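PDB 6V4C: long form salivary protein D7L1 from Culex quinquefasciatus, which binds ADP, ATP and related adenine nucleotides from the host, inhibiting platelet aggregation and hemostasis while the mosquito feeds on blood. Local coordinates for residues L52-L56 with G57-K61; D238-K241 with C242-G246; S131-D134 with A135-K139; S275-A279 with N280-S284; K146-S149 with I150-C154. All coordinates share one frame; numbering follows the deposited sequence.

All five contacts are local and follow one another along the chain; none encloses or crosses another. Interaction 1 ends helix 45-55 within the first PBP/GOBP-type part of the protein. Interaction 3 is a stretch of helix 130-139, and interaction 5 starts helix 150-158 after the connecting loop; both touch the same ADP, and they meet each other where Y137 CE2 packs 3.8 Å from K146 N. Interaction 2, inside helix 235-247, belongs to the same PBP/GOBP-type part as interaction 5, with nearest atoms about 5 Å apart. Interaction 4 starts helix 279-292 near the C terminus, its centre about 34 Å from that of interaction 1.

Interaction 1: residues L52-L56 with G57-K61; sequences LVEAL and GMYDK
V53 meets M58 and Y59 where helix 45-55 runs out, its carbonyl accepting from both. Backbone bonds come first. V53 O accepts from M58 N at 2.7 Å, nearly in line with its C=O bond, and from Y59 N at 3.1 Å, which stands above the carbonyl plane. A third bond, from G57 N to E54 O, is 3.1 Å long and fairly straight, with an N-H...O angle of 158°. G57 has left the helix with a positive phi of 74°, and the chain folds back on its last turn in a Schellman motif, made by the pair M58 N to V53 O and G57 N to E54 O.

Apolar packing follows the same turn. V53 and M58 cross at about a right angle, with V53 CB 3.8 Å from M58 CB. V53 CG1 lies 3.9 Å from M58 SD. The other branch, V53 CG2, rests 3.7 Å from Y59 CB. L56 adds a looser touch through its CB to the CG of M58.

Along the outer side, E54 and Y59 run side by side in the same direction. With Y59 CG turned away from its own backbone N (chi1 -172°), the ring extends outward beside the E54 side chain, and E54 CG sits at its edge, 3.9 Å from Y59 CD2.

Around the turn, V53 and M58 lean on F111 of helix 104-117, and L56 reaches V11 of helix 8-22. N68, on the following helix 66-75, donates to G57 O, tying this helix end to the next helix.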
# COMPACT_ATOMS: atom_id res chain seq x y z
N LEU A 52 -2.61 11.12 5.85
CA LEU A 52 -3.15 10.92 4.51
C LEU A 52 -2.65 11.96 3.53
O LEU A 52 -2.27 11.62 2.40
CB LEU A 52 -4.68 10.92 4.57
CG LEU A 52 -5.41 10.46 3.31
CD1 LEU A 52 -5.17 8.97 3.08
CD2 LEU A 52 -6.90 10.76 3.41
N VAL A 53 -2.63 13.24 3.93
CA VAL A 53 -2.25 14.29 2.99
C VAL A 53 -0.75 14.26 2.70
O VAL A 53 -0.33 14.60 1.59
CB VAL A 53 -2.73 15.68 3.46
CG1 VAL A 53 -4.25 15.71 3.54
CG2 VAL A 53 -2.11 16.03 4.81
N GLU A 54 0.07 13.87 3.67
CA GLU A 54 1.49 13.71 3.40
C GLU A 54 1.75 12.50 2.50
O GLU A 54 2.52 12.59 1.54
CB GLU A 54 2.27 13.58 4.72
CG GLU A 54 2.14 14.79 5.64
CD GLU A 54 2.96 14.65 6.91
OE1 GLU A 54 3.82 15.53 7.16
OE2 GLU A 54 2.76 13.67 7.66
N ALA A 55 1.08 11.38 2.78
CA ALA A 55 1.27 10.18 1.96
C ALA A 55 0.79 10.39 0.53
O ALA A 55 1.36 9.81 -0.40
CB ALA A 55 0.56 8.99 2.60
N LEU A 56 -0.24 11.21 0.33
CA LEU A 56 -0.76 11.49 -1.00
C LEU A 56 -0.07 12.68 -1.67
O LEU A 56 -0.49 13.08 -2.76
CB LEU A 56 -2.27 11.70 -0.95
CG LEU A 56 -3.11 10.55 -0.40
CD1 LEU A 56 -4.58 10.73 -0.74
CD2 LEU A 56 -2.59 9.21 -0.89
N GLY A 57 0.96 13.24 -1.04
CA GLY A 57 1.67 14.35 -1.64
C GLY A 57 0.94 15.67 -1.61
O GLY A 57 1.31 16.59 -2.35
N MET A 58 -0.11 15.80 -0.79
CA MET A 58 -0.82 17.06 -0.68
C MET A 58 -0.14 18.04 0.25
O MET A 58 -0.34 19.25 0.12
CB MET A 58 -2.25 16.83 -0.18
CG MET A 58 -3.05 15.81 -0.96
SD MET A 58 -4.74 15.70 -0.35
CE MET A 58 -5.60 16.72 -1.53
N TYR A 59 0.67 17.55 1.19
CA TYR A 59 1.28 18.39 2.22
C TYR A 59 2.75 18.00 2.35
O TYR A 59 3.07 16.81 2.48
CB TYR A 59 0.57 18.19 3.55
CG TYR A 59 0.99 19.14 4.65
CD1 TYR A 59 0.55 20.45 4.67
CD2 TYR A 59 1.83 18.71 5.68
CE1 TYR A 59 0.94 21.32 5.67
CE2 TYR A 59 2.22 19.57 6.68
CZ TYR A 59 1.77 20.87 6.68
OH TYR A 59 2.15 21.74 7.67
N ASP A 60 3.63 18.99 2.30
CA ASP A 60 5.07 18.73 2.34
C ASP A 60 5.79 19.63 3.33
O ASP A 60 6.05 19.23 4.47
N LYS A 61 6.13 20.85 2.91
CA LYS A 61 6.90 21.77 3.75
C LYS A 61 6.05 22.33 4.89
O LYS A 61 5.71 21.62 5.83

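Interaction 2: residues D238-K241 with C242-G246; sequences DYYK and CIYDG
K241 and D245, one helical turn apart, are joined by a salt bridge on the outer side of helix 235-247. The ammonium of K241 NZ lies 2.8 Å from D245 OD1, on the syn lone pair of that oxygen, and makes a weak second bond of 3.1 Å to D245 OD2. The lysine chain reaches it by bending at chi2 and again at chi4 (46° and 60°), which curls its end along the helix surface. Its CD atom also passes 4.0 Å from Y244 CB.

Beneath this lies the helical ladder, in which C242, I243, Y244 and D245 each donate to the carbonyl four residues earlier. I243 N to Y239 O is typical, 2.9 Å long. The sulfur of C242 sits close to the same backbone, 3.3 Å from D238 O. Y240 and Y244 come only loosely together, Y240 CE1 being 4.5 Å from Y244 CD2.

Farther out, F174 adds a cation-pi contact to K241. Y240 OH bonds to G173 O and Y244 OH to H172 O; H172 is a zinc ligand together with E249, which Y244 OH also reaches by a weak bond. Both rings meet F252 of helix 249-263. S234 and K231 hold the carboxylate of D238, and the disulfide C242-C228 ties the helix to the chain before it. The i to i+4 salt bridge and backbone ladder are those of a regular alpha-helix, here disulfide-bonded within a PBP/GOBP-family region.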
# COMPACT_ATOMS: atom_id res chain seq x y z
N ASP A 238 18.38 -10.48 -3.93
CA ASP A 238 19.44 -10.72 -2.96
C ASP A 238 19.01 -10.30 -1.56
O ASP A 238 19.25 -11.02 -0.58
CB ASP A 238 20.72 -10.00 -3.38
CG ASP A 238 21.27 -10.51 -4.70
OD1 ASP A 238 21.02 -11.69 -5.04
OD2 ASP A 238 21.95 -9.73 -5.40
N TYR A 239 18.37 -9.13 -1.43
CA TYR A 239 17.87 -8.72 -0.12
C TYR A 239 16.74 -9.63 0.35
O TYR A 239 16.67 -9.98 1.53
CB TYR A 239 17.41 -7.26 -0.17
CG TYR A 239 18.54 -6.26 -0.10
CD1 TYR A 239 19.26 -6.09 1.07
CD2 TYR A 239 18.88 -5.48 -1.20
CE1 TYR A 239 20.30 -5.17 1.15
CE2 TYR A 239 19.91 -4.56 -1.13
CZ TYR A 239 20.62 -4.41 0.04
OH TYR A 239 21.64 -3.50 0.11
N TYR A 240 15.86 -10.02 -0.57
CA TYR A 240 14.82 -11.00 -0.27
C TYR A 240 15.42 -12.26 0.32
O TYR A 240 14.96 -12.76 1.36
CB TYR A 240 14.06 -11.30 -1.56
CG TYR A 240 12.89 -12.25 -1.48
CD1 TYR A 240 13.09 -13.63 -1.41
CD2 TYR A 240 11.58 -11.79 -1.54
CE1 TYR A 240 12.03 -14.50 -1.36
CE2 TYR A 240 10.51 -12.66 -1.49
CZ TYR A 240 10.74 -14.01 -1.41
OH TYR A 240 9.68 -14.89 -1.37
N LYS A 241 16.46 -12.80 -0.31
CA LYS A 241 17.10 -14.00 0.20
C LYS A 241 17.80 -13.75 1.53
O LYS A 241 17.84 -14.63 2.39
CB LYS A 241 18.08 -14.57 -0.83
CG LYS A 241 18.60 -15.98 -0.50
CD LYS A 241 17.45 -16.90 -0.07
CE LYS A 241 17.81 -18.37 -0.21
NZ LYS A 241 18.99 -18.76 0.62
N CYS A 242 18.36 -12.55 1.72
CA CYS A 242 19.00 -12.21 2.98
C CYS A 242 17.99 -12.21 4.13
O CYS A 242 18.27 -12.73 5.22
CB CYS A 242 19.72 -10.86 2.86
SG CYS A 242 21.31 -10.95 1.95
N ILE A 243 16.80 -11.65 3.90
CA ILE A 243 15.74 -11.68 4.91
C ILE A 243 15.26 -13.11 5.13
O ILE A 243 15.03 -13.53 6.27
CB ILE A 243 14.59 -10.75 4.48
CG1 ILE A 243 15.09 -9.33 4.27
CG2 ILE A 243 13.46 -10.80 5.51
CD1 ILE A 243 14.19 -8.49 3.39
N TYR A 244 15.09 -13.86 4.05
CA TYR A 244 14.70 -15.27 4.13
C TYR A 244 15.65 -16.05 5.02
O TYR A 244 15.22 -16.80 5.91
CB TYR A 244 14.70 -15.83 2.70
CG TYR A 244 14.13 -17.22 2.51
CD1 TYR A 244 14.87 -18.35 2.83
CD2 TYR A 244 12.87 -17.40 1.96
CE1 TYR A 244 14.36 -19.62 2.63
CE2 TYR A 244 12.35 -18.67 1.76
CZ TYR A 244 13.10 -19.77 2.10
OH TYR A 244 12.59 -21.03 1.89
N ASP A 245 16.96 -15.90 4.80
CA ASP A 245 17.94 -16.65 5.58
C ASP A 245 17.98 -16.19 7.03
O ASP A 245 18.15 -17.01 7.94
CB ASP A 245 19.32 -16.54 4.93
CG ASP A 245 19.39 -17.22 3.58
OD1 ASP A 245 18.58 -18.14 3.33
OD2 ASP A 245 20.25 -16.84 2.77
N GLY A 246 17.84 -14.88 7.26
CA GLY A 246 17.88 -14.38 8.62
C GLY A 246 16.72 -14.85 9.46
O GLY A 246 16.89 -15.28 10.61

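Interaction 3: residues S131-D134 with A135-K139; sequences SVRD and AIYKK. With ADP (adenosine-5'-diphosphate), chain B.
R133 and Y137 form the close-packed side of this helical turn, where the protein meets ADP. R133 CG lies 3.5 Å from Y137 CE2, and the guanidinium and phenol planes are only 17° apart as the two side chains pass at an angle. R133 O lies over one face of the Y137 ring, toward its rim, and the ring edge points at the adenine: Y137 OH donates to ADP N7 over 2.9 Å. With its chain bent at chi3 (70°), R133 carries its guanidinium to the beta-phosphate, NH1 bonding to ADP O3B at 3.2 Å and NH2 more weakly to the same oxygen.

R133 and Y137, one turn apart on helix 130-139, thus both bind ADP, Y137 at the adenine and R133 at the beta-phosphate, as does S130 at the start of the same helix. K144, Y266 and S267 bind the same nucleotide.

R133 NE donates to D134 OD1 at 3.2 Å; that oxygen lies in the guanidinium plane, while NE approaches it from above the carboxylate plane. This salt bridge probably tempers the arginine's charge and fixes its rotation. V132 and I136 lie side by side on another buried flank, V132 CG1 being 3.9 Å from I136 CD1.

The remaining side is looser and exposed. S131 and K138 join mainly through backbone bonds, A135 N to S131 O and K138 N to D134 O (3.0 Å); of the K138 side chain, the inner methylenes touch D134 O.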
# COMPACT_ATOMS: atom_id res chain seq x y z
N SER A 131 -15.90 4.25 -9.01
CA SER A 131 -16.06 4.24 -10.46
C SER A 131 -14.78 4.69 -11.17
O SER A 131 -14.40 4.11 -12.19
CB SER A 131 -17.25 5.11 -10.88
OG SER A 131 -18.45 4.55 -10.40
N VAL A 132 -14.12 5.73 -10.65
CA VAL A 132 -12.86 6.17 -11.25
C VAL A 132 -11.81 5.08 -11.12
O VAL A 132 -11.13 4.74 -12.10
CB VAL A 132 -12.40 7.49 -10.60
CG1 VAL A 132 -11.00 7.85 -11.09
CG2 VAL A 132 -13.38 8.61 -10.91
N ARG A 133 -11.66 4.51 -9.98
CA ARG A 133 -10.67 3.44 -9.69
C ARG A 133 -10.87 2.26 -10.62
O ARG A 133 -10.02 1.91 -11.24
CB ARG A 133 -10.82 3.06 -8.25
CG ARG A 133 -9.99 1.91 -7.75
CD ARG A 133 -10.38 1.34 -6.44
NE ARG A 133 -11.59 0.65 -6.56
CZ ARG A 133 -12.50 0.55 -5.68
NH1 ARG A 133 -12.36 1.07 -4.51
NH2 ARG A 133 -13.57 -0.10 -5.97
N ASP A 134 -12.10 1.79 -10.68
CA ASP A 134 -12.34 0.56 -11.44
C ASP A 134 -12.16 0.77 -12.94
O ASP A 134 -11.68 -0.13 -13.63
CB ASP A 134 -13.72 -0.00 -11.10
CG ASP A 134 -13.78 -0.57 -9.70
OD1 ASP A 134 -12.70 -0.90 -9.15
OD2 ASP A 134 -14.89 -0.70 -9.15
N ALA A 135 -12.55 1.94 -13.45
CA ALA A 135 -12.34 2.22 -14.87
C ALA A 135 -10.86 2.25 -15.20
O ALA A 135 -10.43 1.73 -16.24
CB ALA A 135 -13.01 3.55 -15.25
N ILE A 136 -10.05 2.85 -14.33
CA ILE A 136 -8.60 2.89 -14.56
C ILE A 136 -8.01 1.48 -14.55
O ILE A 136 -7.19 1.13 -15.40
CB ILE A 136 -7.92 3.83 -13.55
CG1 ILE A 136 -8.35 5.27 -13.81
CG2 ILE A 136 -6.40 3.68 -13.60
CD1 ILE A 136 -7.89 6.25 -12.75
N TYR A 137 -8.43 0.65 -13.58
CA TYR A 137 -7.96 -0.73 -13.54
C TYR A 137 -8.30 -1.46 -14.83
O TYR A 137 -7.46 -2.17 -15.40
CB TYR A 137 -8.58 -1.47 -12.35
CG TYR A 137 -8.04 -1.07 -10.99
CD1 TYR A 137 -6.85 -0.38 -10.85
CD2 TYR A 137 -8.74 -1.41 -9.84
CE1 TYR A 137 -6.37 -0.02 -9.60
CE2 TYR A 137 -8.27 -1.06 -8.59
CZ TYR A 137 -7.09 -0.37 -8.47
OH TYR A 137 -6.63 -0.03 -7.22
N LYS A 138 -9.54 -1.31 -15.32
CA LYS A 138 -9.95 -2.01 -16.53
C LYS A 138 -9.12 -1.58 -17.73
O LYS A 138 -8.78 -2.40 -18.59
CB LYS A 138 -11.44 -1.79 -16.79
CG LYS A 138 -12.36 -2.59 -15.89
CD LYS A 138 -13.81 -2.46 -16.35
CE LYS A 138 -14.76 -3.05 -15.32
NZ LYS A 138 -14.46 -4.47 -15.02
N LYS A 139 -8.79 -0.29 -17.81
CA LYS A 139 -8.04 0.22 -18.94
C LYS A 139 -6.53 0.04 -18.78
O LYS A 139 -5.80 0.23 -19.76
CB LYS A 139 -8.37 1.69 -19.17
CG LYS A 139 -9.81 1.94 -19.56
CD LYS A 139 -9.99 3.30 -20.21
CE LYS A 139 -10.51 4.32 -19.22
NZ LYS A 139 -10.67 5.67 -19.85
PB ADP B . -15.77 -0.68 -2.89
O1B ADP B . -16.48 -0.97 -4.03
O2B ADP B . -16.54 -0.68 -1.70
O3B ADP B . -15.07 0.49 -3.01
PA ADP B . -14.83 -2.93 -1.30
O1A ADP B . -15.50 -4.26 -1.39
O2A ADP B . -15.33 -2.23 -0.18
O3A ADP B . -15.01 -2.06 -2.56
O5' ADP B . -13.32 -2.73 -1.35
C5' ADP B . -12.72 -1.46 -1.39
C4' ADP B . -11.29 -1.49 -0.90
O4' ADP B . -10.40 -1.84 -1.93
C3' ADP B . -10.65 -0.18 -0.50
O3' ADP B . -10.94 0.17 0.81
C2' ADP B . -9.16 -0.34 -0.78
O2' ADP B . -8.48 -0.58 0.38
C1' ADP B . -9.11 -1.63 -1.54
N9 ADP B . -8.30 -1.60 -2.72
C8 ADP B . -8.44 -0.75 -3.72
N7 ADP B . -7.64 -0.95 -4.68
C5 ADP B . -6.89 -2.00 -4.30
C6 ADP B . -5.85 -2.71 -4.90
N6 ADP B . -5.35 -2.44 -6.05
N1 ADP B . -5.33 -3.71 -4.24
C2 ADP B . -5.79 -4.00 -3.07
N3 ADP B . -6.75 -3.43 -2.43
C4 ADP B . -7.29 -2.43 -3.08

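Interaction 4: residues S275-A279 with N280-S284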
# COMPACT_ATOMS: atom_id res chain seq x y z
N SER A 275 -9.79 -8.76 11.30
CA SER A 275 -8.84 -7.83 11.91
C SER A 275 -7.73 -8.54 12.68
O SER A 275 -6.69 -7.93 12.93
CB SER A 275 -9.57 -6.87 12.84
OG SER A 275 -10.26 -7.57 13.86
N LYS A 276 -7.93 -9.80 13.05
CA LYS A 276 -6.99 -10.54 13.87
C LYS A 276 -6.35 -11.66 13.06
O LYS A 276 -7.03 -12.33 12.26
CB LYS A 276 -7.70 -11.16 15.08
CG LYS A 276 -8.27 -10.14 16.05
CD LYS A 276 -7.17 -9.26 16.62
N TYR A 277 -5.05 -11.87 13.25
CA TYR A 277 -4.36 -12.96 12.58
C TYR A 277 -4.85 -14.29 13.13
O TYR A 277 -4.88 -14.50 14.35
CB TYR A 277 -2.85 -12.83 12.76
CG TYR A 277 -2.07 -13.95 12.11
CD1 TYR A 277 -1.94 -14.03 10.73
CD2 TYR A 277 -1.47 -14.94 12.88
CE1 TYR A 277 -1.24 -15.06 10.13
CE2 TYR A 277 -0.76 -15.98 12.29
CZ TYR A 277 -0.65 -16.03 10.91
OH TYR A 277 0.05 -17.05 10.31
N ASP A 278 -5.22 -15.20 12.24
CA ASP A 278 -5.75 -16.52 12.61
C ASP A 278 -4.92 -17.56 11.85
O ASP A 278 -5.18 -17.82 10.67
CB ASP A 278 -7.23 -16.62 12.26
CG ASP A 278 -7.87 -17.92 12.74
OD1 ASP A 278 -7.14 -18.82 13.22
OD2 ASP A 278 -9.11 -18.03 12.65
N ALA A 279 -3.94 -18.15 12.54
CA ALA A 279 -3.06 -19.11 11.89
C ALA A 279 -3.83 -20.33 11.40
O ALA A 279 -3.48 -20.92 10.37
CB ALA A 279 -1.93 -19.53 12.83
N ASN A 280 -4.89 -20.73 12.11
CA ASN A 280 -5.69 -21.86 11.67
C ASN A 280 -6.41 -21.56 10.36
O ASN A 280 -6.45 -22.40 9.46
CB ASN A 280 -6.68 -22.26 12.76
CG ASN A 280 -7.66 -23.32 12.30
OD1 ASN A 280 -7.29 -24.48 12.09
ND2 ASN A 280 -8.92 -22.93 12.14
N ALA A 281 -6.97 -20.36 10.24
CA ALA A 281 -7.64 -19.97 9.01
C ALA A 281 -6.67 -19.81 7.84
O ALA A 281 -7.07 -19.96 6.68
CB ALA A 281 -8.43 -18.68 9.21
N MET A 282 -5.39 -19.52 8.13
CA MET A 282 -4.43 -19.26 7.06
C MET A 282 -4.13 -20.50 6.24
O MET A 282 -3.77 -20.38 5.06
CB MET A 282 -3.14 -18.69 7.64
CG MET A 282 -3.23 -17.22 8.04
SD MET A 282 -3.59 -16.13 6.64
CE MET A 282 -2.18 -16.46 5.59
N ARG A 283 -4.26 -21.70 6.83
CA ARG A 283 -3.93 -22.92 6.10
C ARG A 283 -4.79 -23.07 4.85
O ARG A 283 -4.27 -23.38 3.77
CB ARG A 283 -4.10 -24.14 7.01
CG ARG A 283 -3.04 -24.27 8.10
CD ARG A 283 -3.14 -25.64 8.78
NE ARG A 283 -2.92 -26.73 7.83
CZ ARG A 283 -3.24 -28.00 8.06
NH1 ARG A 283 -3.81 -28.35 9.21
NH2 ARG A 283 -2.99 -28.92 7.14
N SER A 284 -6.10 -22.87 4.97
CA SER A 284 -6.96 -23.05 3.81
C SER A 284 -6.81 -21.89 2.82
O SER A 284 -7.06 -22.07 1.62
CB SER A 284 -8.42 -23.26 4.23
OG SER A 284 -8.87 -22.23 5.10
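Y277 meets M282 obliquely through its CE1 corner, with Y277 CE1 3.6 Å from M282 CG and the two side chains crossing at about a right angle. This is a Met-aromatic contact at the start of helix 279-292, directly beside the helix N-cap, D278. The sulfur itself stands off: M282 SD is 5.5 Å from the ring centroid and oblique to the ring, so the close touch is made by the methylene. The bends of M282 at chi2 and chi3 (-62° and -60°) turn SD and CE away from the tyrosine, leaving CG as the touching atom.

Y277 and M282 both pack on helix 249-263, where Y258 meets the tyrosine edge-to-face and V261 touches the methionine. M282 is buried there, in contrast to the exposed residues around the cap.

D278 caps the helix through one carboxylate oxygen. Its CG is swung away from the backbone N (chi1 -174°), which places OD1 in front of the amides of the first turn. The bonds are long: N280 N to D278 OD1 is 3.2 Å and A281 N to the same oxygen is 3.4 Å, both weak. The carbonyl of D278 adds another weak bond, from M282 N. A carboxylate in this position would be expected to interact favourably with the helix dipole. Its second oxygen, D278 OD2, rests 3.6 Å from the methyl carbon A281 CB.

Interaction 5: residues K146-S149 with I150-C154. With ADP (adenosine-5'-diphosphate), chain B.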
# COMPACT_ATOMS: atom_id res chain seq x y z
N LYS A 146 -7.79 -4.61 -7.27
CA LYS A 146 -8.17 -5.35 -6.08
C LYS A 146 -8.73 -6.71 -6.48
O LYS A 146 -9.17 -6.91 -7.61
CB LYS A 146 -9.16 -4.55 -5.22
CG LYS A 146 -10.63 -4.89 -5.39
CD LYS A 146 -11.47 -4.14 -4.35
CE LYS A 146 -12.96 -4.31 -4.60
NZ LYS A 146 -13.40 -3.65 -5.86
N GLY A 147 -8.66 -7.66 -5.55
CA GLY A 147 -9.15 -9.00 -5.79
C GLY A 147 -8.11 -10.01 -6.22
O GLY A 147 -8.42 -11.21 -6.26
N ILE A 148 -6.90 -9.58 -6.54
CA ILE A 148 -5.80 -10.47 -6.87
C ILE A 148 -4.61 -10.12 -5.99
O ILE A 148 -4.34 -8.94 -5.74
CB ILE A 148 -5.44 -10.41 -8.37
CG1 ILE A 148 -4.39 -11.47 -8.72
CG2 ILE A 148 -4.95 -9.02 -8.76
CD1 ILE A 148 -4.09 -11.57 -10.21
N SER A 149 -3.91 -11.14 -5.50
CA SER A 149 -2.77 -10.88 -4.62
C SER A 149 -1.59 -10.35 -5.43
O SER A 149 -1.51 -10.50 -6.65
CB SER A 149 -2.37 -12.14 -3.85
OG SER A 149 -1.49 -12.97 -4.60
N ILE A 150 -0.66 -9.70 -4.72
CA ILE A 150 0.52 -9.14 -5.38
C ILE A 150 1.39 -10.26 -5.93
O ILE A 150 1.97 -10.13 -7.02
CB ILE A 150 1.28 -8.20 -4.42
CG1 ILE A 150 2.52 -7.62 -5.11
CG2 ILE A 150 1.68 -8.93 -3.15
CD1 ILE A 150 2.22 -6.72 -6.29
N PHE A 151 1.47 -11.39 -5.22
CA PHE A 151 2.30 -12.50 -5.69
C PHE A 151 1.69 -13.15 -6.93
O PHE A 151 2.41 -13.51 -7.86
CB PHE A 151 2.50 -13.52 -4.57
CG PHE A 151 3.21 -12.97 -3.38
CD1 PHE A 151 4.59 -12.85 -3.37
CD2 PHE A 151 2.50 -12.54 -2.27
CE1 PHE A 151 5.25 -12.33 -2.27
CE2 PHE A 151 3.16 -12.02 -1.17
CZ PHE A 151 4.53 -11.91 -1.17
N ARG A 152 0.37 -13.32 -6.95
CA ARG A 152 -0.29 -13.88 -8.12
C ARG A 152 -0.23 -12.92 -9.30
O ARG A 152 0.01 -13.33 -10.44
CB ARG A 152 -1.73 -14.25 -7.78
CG ARG A 152 -2.56 -14.77 -8.95
CD ARG A 152 -1.96 -16.04 -9.54
NE ARG A 152 -2.77 -16.53 -10.65
CZ ARG A 152 -2.38 -17.48 -11.50
NH1 ARG A 152 -1.18 -18.03 -11.37
NH2 ARG A 152 -3.18 -17.86 -12.48
N PHE A 153 -0.42 -11.62 -9.03
CA PHE A 153 -0.31 -10.62 -10.08
C PHE A 153 1.08 -10.63 -10.71
O PHE A 153 1.21 -10.55 -11.94
CB PHE A 153 -0.65 -9.24 -9.53
CG PHE A 153 -0.61 -8.15 -10.56
CD1 PHE A 153 -1.65 -7.98 -11.45
CD2 PHE A 153 0.49 -7.30 -10.64
CE1 PHE A 153 -1.61 -6.98 -12.40
CE2 PHE A 153 0.53 -6.30 -11.59
CZ PHE A 153 -0.52 -6.15 -12.47
N CYS A 154 2.12 -10.73 -9.88
CA CYS A 154 3.49 -10.80 -10.41
C CYS A 154 3.77 -12.16 -11.04
O CYS A 154 4.45 -12.25 -12.06
CB CYS A 154 4.50 -10.51 -9.31
SG CYS A 154 4.50 -8.82 -8.66
PB ADP B . -15.77 -0.68 -2.89
O1B ADP B . -16.48 -0.97 -4.03
O2B ADP B . -16.54 -0.68 -1.70
O3B ADP B . -15.07 0.49 -3.01
PA ADP B . -14.83 -2.93 -1.30
O1A ADP B . -15.50 -4.26 -1.39
O2A ADP B . -15.33 -2.23 -0.18
O3A ADP B . -15.01 -2.06 -2.56
O5' ADP B . -13.32 -2.73 -1.35
C5' ADP B . -12.72 -1.46 -1.39
C4' ADP B . -11.29 -1.49 -0.90
O4' ADP B . -10.40 -1.84 -1.93
C3' ADP B . -10.65 -0.18 -0.50
O3' ADP B . -10.94 0.17 0.81
C2' ADP B . -9.16 -0.34 -0.78
O2' ADP B . -8.48 -0.58 0.38
C1' ADP B . -9.11 -1.63 -1.54
N9 ADP B . -8.30 -1.60 -2.72
C8 ADP B . -8.44 -0.75 -3.72
N7 ADP B . -7.64 -0.95 -4.68
C5 ADP B . -6.89 -2.00 -4.30
C6 ADP B . -5.85 -2.71 -4.90
N6 ADP B . -5.35 -2.44 -6.05
N1 ADP B . -5.33 -3.71 -4.24
C2 ADP B . -5.79 -4.00 -3.07
N3 ADP B . -6.75 -3.43 -2.43
C4 ADP B . -7.29 -2.43 -3.08
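The S149 hydroxyl is shared between the start of helix 150-158 and a second helix: S149 OG accepts from R152 N at 3.0 Å and 166°, the N-cap bond, and also bonds to E260 of helix 249-263. A chi1 of 85° holds it over the helix start, so this buried hydroxyl has two partners, R152 N and the carboxylate of E260. The ordinary helical bond follows, F153 N donating to S149 O at 2.8 Å.

Just before the cap, I148 lies obliquely across R152. I148 CD1 is 3.8 Å from R152 CG and 4.2 Å from F153 CB, so the isoleucine packs on the aliphatic part of the arginine. The guanidinium turns away to D161 and Y166.

At the loop's start, K146 lines the ADP pocket. Its CB is 3.5 Å from ADP C5, and its CD is 3.5 Å from ADP O4', so the chain runs along the nucleotide from base past ribose toward the diphosphate. K146 NZ stays 4.0 Å from ADP O3A, beside R133 of helix 130-139. Such a gathering of positive groups would probably favour the negatively charged diphosphate.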